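UDP-4-amino-4,6-dideoxy-N-acetyl-beta-L-altrosamine transaminase (Helicobacter pylori, PDB 2FNU) catalyses the pyridoxal-phosphate-dependent transamination of a UDP-linked 4-keto sugar, the second step in making pseudaminic acid for flagellin modification. Local coordinates at residues Leu36-Leu41 and Leu206-Gly211. Numbering follows the deposited sequence.
Sequences LFEEAL and LFRSHG
Glu38 and Arg208 reach for each other from helices 32-45 and 198-208, coming from opposite directions to meet edge to edge; their own CA atoms are 14.0 Å apart. Arg208 NH1 gives a hydrogen bond to Glu38 OE1 at 2.8 Å, with an N-H...O angle of 156°, and this is the single direct link of a salt bridge. The oxygen lies in the guanidinium plane, and NH1 approaches it almost in line with the CD-OE1 bond; carboxylate and guanidinium are almost coplanar, 8° apart. In place of a second direct bond there is a water: it donates to Glu38 OE2 at 2.6 Å and accepts from Arg208 NH2 at 2.8 Å, so both groups are tied twice and their flat alignment is held. With CG anti to its own N (chi1 179°), Arg208 spans much of the gap before a bend at chi3 turns its guanidinium to meet OE1.

The directly bonded atoms each have a further backbone partner: Val52 N donates to Glu38 OE1, and Val52 O accepts from Arg208 NH1. The buried carboxylate thus has OE1 satisfied by charge and backbone together, and OE2 by the water. The Arg208 side chain is about 11 Å from a bound 4'-deoxy-4'-aminopyridoxal-5'-phosphate. The salt bridge joins two helices to strand 49-53, outermost within this chain in the seven-stranded mixed sheet of the fold-type I (aspartate aminotransferase) PLP domain.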
ATOM      1  N   LEU B  36      11.239  10.126  11.226  1.00 14.23           N
ATOM      2  CA  LEU B  36      11.374  10.044  12.672  1.00 13.83           C
ATOM      3  C   LEU B  36      10.964   8.665  13.183  1.00 14.12           C
ATOM      4  O   LEU B  36      11.577   8.119  14.104  1.00 14.50           O
ATOM      5  CB  LEU B  36      10.524  11.119  13.343  1.00 15.68           C
ATOM      6  CG  LEU B  36      10.984  12.571  13.241  1.00 22.09           C
ATOM      7  CD1 LEU B  36       9.881  13.483  13.741  1.00 21.13           C
ATOM      8  CD2 LEU B  36      12.276  12.766  14.058  1.00 21.63           C
ATOM      9  N   PHE B  37       9.910   8.108  12.596  1.00 13.46           N
ATOM     10  CA  PHE B  37       9.440   6.768  12.986  1.00 14.02           C
ATOM     11  C   PHE B  37      10.493   5.707  12.666  1.00 12.35           C
ATOM     12  O   PHE B  37      10.787   4.840  13.497  1.00 13.78           O
ATOM     13  CB  PHE B  37       8.102   6.495  12.284  1.00 13.50           C
ATOM     14  CG  PHE B  37       7.400   5.200  12.702  1.00 13.97           C
ATOM     15  CD1 PHE B  37       7.589   4.601  13.959  1.00 12.54           C
ATOM     16  CD2 PHE B  37       6.503   4.609  11.821  1.00 12.58           C
ATOM     17  CE1 PHE B  37       6.893   3.422  14.292  1.00 11.98           C
ATOM     18  CE2 PHE B  37       5.817   3.455  12.143  1.00 12.22           C
ATOM     19  CZ  PHE B  37       6.011   2.844  13.362  1.00 12.33           C
ATOM     20  N   GLU B  38      11.073   5.790  11.473  1.00 12.08           N
ATOM     21  CA  GLU B  38      12.156   4.892  11.084  1.00 12.42           C
ATOM     22  C   GLU B  38      13.352   5.012  12.048  1.00 12.75           C
ATOM     23  O   GLU B  38      13.904   3.995  12.483  1.00 12.99           O
ATOM     24  CB  GLU B  38      12.560   5.175   9.638  1.00 14.15           C
ATOM     25  CG  GLU B  38      11.478   4.686   8.673  1.00 12.97           C
ATOM     26  CD  GLU B  38      11.665   5.174   7.242  1.00 16.12           C
ATOM     27  OE1 GLU B  38      10.888   4.708   6.377  1.00 14.15           O
ATOM     28  OE2 GLU B  38      12.580   5.995   6.966  1.00 15.68           O
ATOM     29  N   GLU B  39      13.747   6.244  12.373  1.00 12.52           N
ATOM     30  CA  GLU B  39      14.842   6.464  13.327  1.00 12.49           C
ATOM     31  C   GLU B  39      14.500   5.895  14.698  1.00 11.48           C
ATOM     32  O   GLU B  39      15.359   5.282  15.348  1.00 14.21           O
ATOM     33  CB  GLU B  39      15.165   7.956  13.434  1.00 15.68           C
ATOM     34  CG  GLU B  39      15.864   8.482  12.178  1.00 19.10           C
ATOM     35  CD  GLU B  39      15.851   9.998  12.027  1.00 33.27           C
ATOM     36  OE1 GLU B  39      16.351  10.470  10.985  1.00 33.71           O
ATOM     37  OE2 GLU B  39      15.350  10.713  12.921  1.00 34.95           O
ATOM     38  N   ALA B  40      13.253   6.083  15.135  1.00 11.56           N
ATOM     39  CA  ALA B  40      12.841   5.563  16.431  1.00 11.42           C
ATOM     40  C   ALA B  40      12.860   4.029  16.456  1.00 12.39           C
ATOM     41  O   ALA B  40      13.207   3.398  17.466  1.00 13.13           O
ATOM     42  CB  ALA B  40      11.476   6.126  16.820  1.00 13.47           C
ATOM     43  N   LEU B  41      12.492   3.412  15.334  1.00 12.66           N
ATOM     44  CA  LEU B  41      12.571   1.953  15.245  1.00 12.46           C
ATOM     45  C   LEU B  41      14.021   1.473  15.347  1.00 11.84           C
ATOM     46  O   LEU B  41      14.298   0.463  15.996  1.00 13.00           O
ATOM     47  CB  LEU B  41      11.925   1.435  13.949  1.00 12.25           C
ATOM     48  CG  LEU B  41      10.388   1.521  13.913  1.00 12.20           C
ATOM     49  CD1 LEU B  41       9.891   1.404  12.464  1.00 12.44           C
ATOM     50  CD2 LEU B  41       9.754   0.427  14.799  1.00 14.33           C
ATOM     51  N   LEU B 206      14.219   2.661  -2.751  1.00 11.56           N
ATOM     52  CA  LEU B 206      13.795   3.049  -4.096  1.00 11.98           C
ATOM     53  C   LEU B 206      12.566   2.248  -4.546  1.00 10.98           C
ATOM     54  O   LEU B 206      11.646   2.809  -5.171  1.00 12.70           O
ATOM     55  CB  LEU B 206      14.941   2.881  -5.087  1.00 13.62           C
ATOM     56  CG  LEU B 206      16.080   3.872  -4.879  1.00 15.11           C
ATOM     57  CD1 LEU B 206      17.321   3.336  -5.552  1.00 17.46           C
ATOM     58  CD2 LEU B 206      15.677   5.248  -5.442  1.00 15.82           C
ATOM     59  N   PHE B 207      12.552   0.952  -4.222  1.00 11.16           N
ATOM     60  CA  PHE B 207      11.446   0.070  -4.657  1.00 11.58           C
ATOM     61  C   PHE B 207      10.123   0.514  -4.052  1.00 12.24           C
ATOM     62  O   PHE B 207       9.056   0.342  -4.669  1.00 11.60           O
ATOM     63  CB  PHE B 207      11.762  -1.358  -4.241  1.00 12.10           C
ATOM     64  CG  PHE B 207      10.849  -2.410  -4.827  1.00 10.74           C
ATOM     65  CD1 PHE B 207       9.741  -2.879  -4.100  1.00 11.60           C
ATOM     66  CD2 PHE B 207      11.137  -2.989  -6.071  1.00 13.40           C
ATOM     67  CE1 PHE B 207       8.932  -3.900  -4.612  1.00 10.82           C
ATOM     68  CE2 PHE B 207      10.338  -3.991  -6.592  1.00 12.58           C
ATOM     69  CZ  PHE B 207       9.231  -4.445  -5.863  1.00 12.12           C
ATOM     70  N   ARG B 208      10.194   1.079  -2.846  1.00 11.74           N
ATOM     71  CA  ARG B 208       9.015   1.577  -2.131  1.00 10.93           C
ATOM     72  C   ARG B 208       8.355   2.786  -2.811  1.00 11.67           C
ATOM     73  O   ARG B 208       7.174   3.060  -2.597  1.00 12.22           O
ATOM     74  CB  ARG B 208       9.420   1.933  -0.696  1.00 11.26           C
ATOM     75  CG  ARG B 208       8.281   2.485   0.174  1.00 10.12           C
ATOM     76  CD  ARG B 208       8.754   2.853   1.589  1.00 11.46           C
ATOM     77  NE  ARG B 208       9.732   3.948   1.532  1.00 13.04           N
ATOM     78  CZ  ARG B 208      10.356   4.456   2.591  1.00 14.08           C
ATOM     79  NH1 ARG B 208      10.098   4.001   3.825  1.00 15.10           N
ATOM     80  NH2 ARG B 208      11.225   5.447   2.413  1.00 13.71           N
ATOM     81  N   SER B 209       9.148   3.534  -3.589  1.00 12.77           N
ATOM     82  CA  SER B 209       8.681   4.805  -4.149  1.00 11.02           C
ATOM     83  C   SER B 209       9.215   5.017  -5.565  1.00 10.90           C
ATOM     84  O   SER B 209      10.095   5.872  -5.815  1.00 12.86           O
ATOM     85  CB  SER B 209       9.059   5.979  -3.233  1.00 14.58           C
ATOM     86  OG  SER B 209       8.332   7.163  -3.565  1.00 14.69           O
ATOM     87  N   HIS B 210       8.666   4.233  -6.492  1.00 11.54           N
ATOM     88  CA  HIS B 210       8.789   4.478  -7.930  1.00 12.97           C
ATOM     89  C   HIS B 210      10.156   4.297  -8.579  1.00 11.89           C
ATOM     90  O   HIS B 210      10.272   4.521  -9.796  1.00 12.63           O
ATOM     91  CB  HIS B 210       8.267   5.883  -8.267  1.00 11.71           C
ATOM     92  CG  HIS B 210       6.887   6.134  -7.749  1.00 12.62           C
ATOM     93  ND1 HIS B 210       5.795   5.408  -8.181  1.00 11.47           N
ATOM     94  CD2 HIS B 210       6.423   7.011  -6.826  1.00 13.81           C
ATOM     95  CE1 HIS B 210       4.714   5.833  -7.541  1.00 10.68           C
ATOM     96  NE2 HIS B 210       5.070   6.800  -6.709  1.00 12.00           N
ATOM     97  N   GLY B 211      11.164   3.908  -7.800  1.00 11.07           N
ATOM     98  CA  GLY B 211      12.523   3.843  -8.342  1.00 10.83           C
ATOM     99  C   GLY B 211      13.130   5.223  -8.508  1.00 12.71           C
ATOM    100  O   GLY B 211      14.229   5.371  -9.071  1.00 14.38           O
TER
HETATM  101  O   HOH W   1      12.512   6.854   4.474  1.00 22.57           O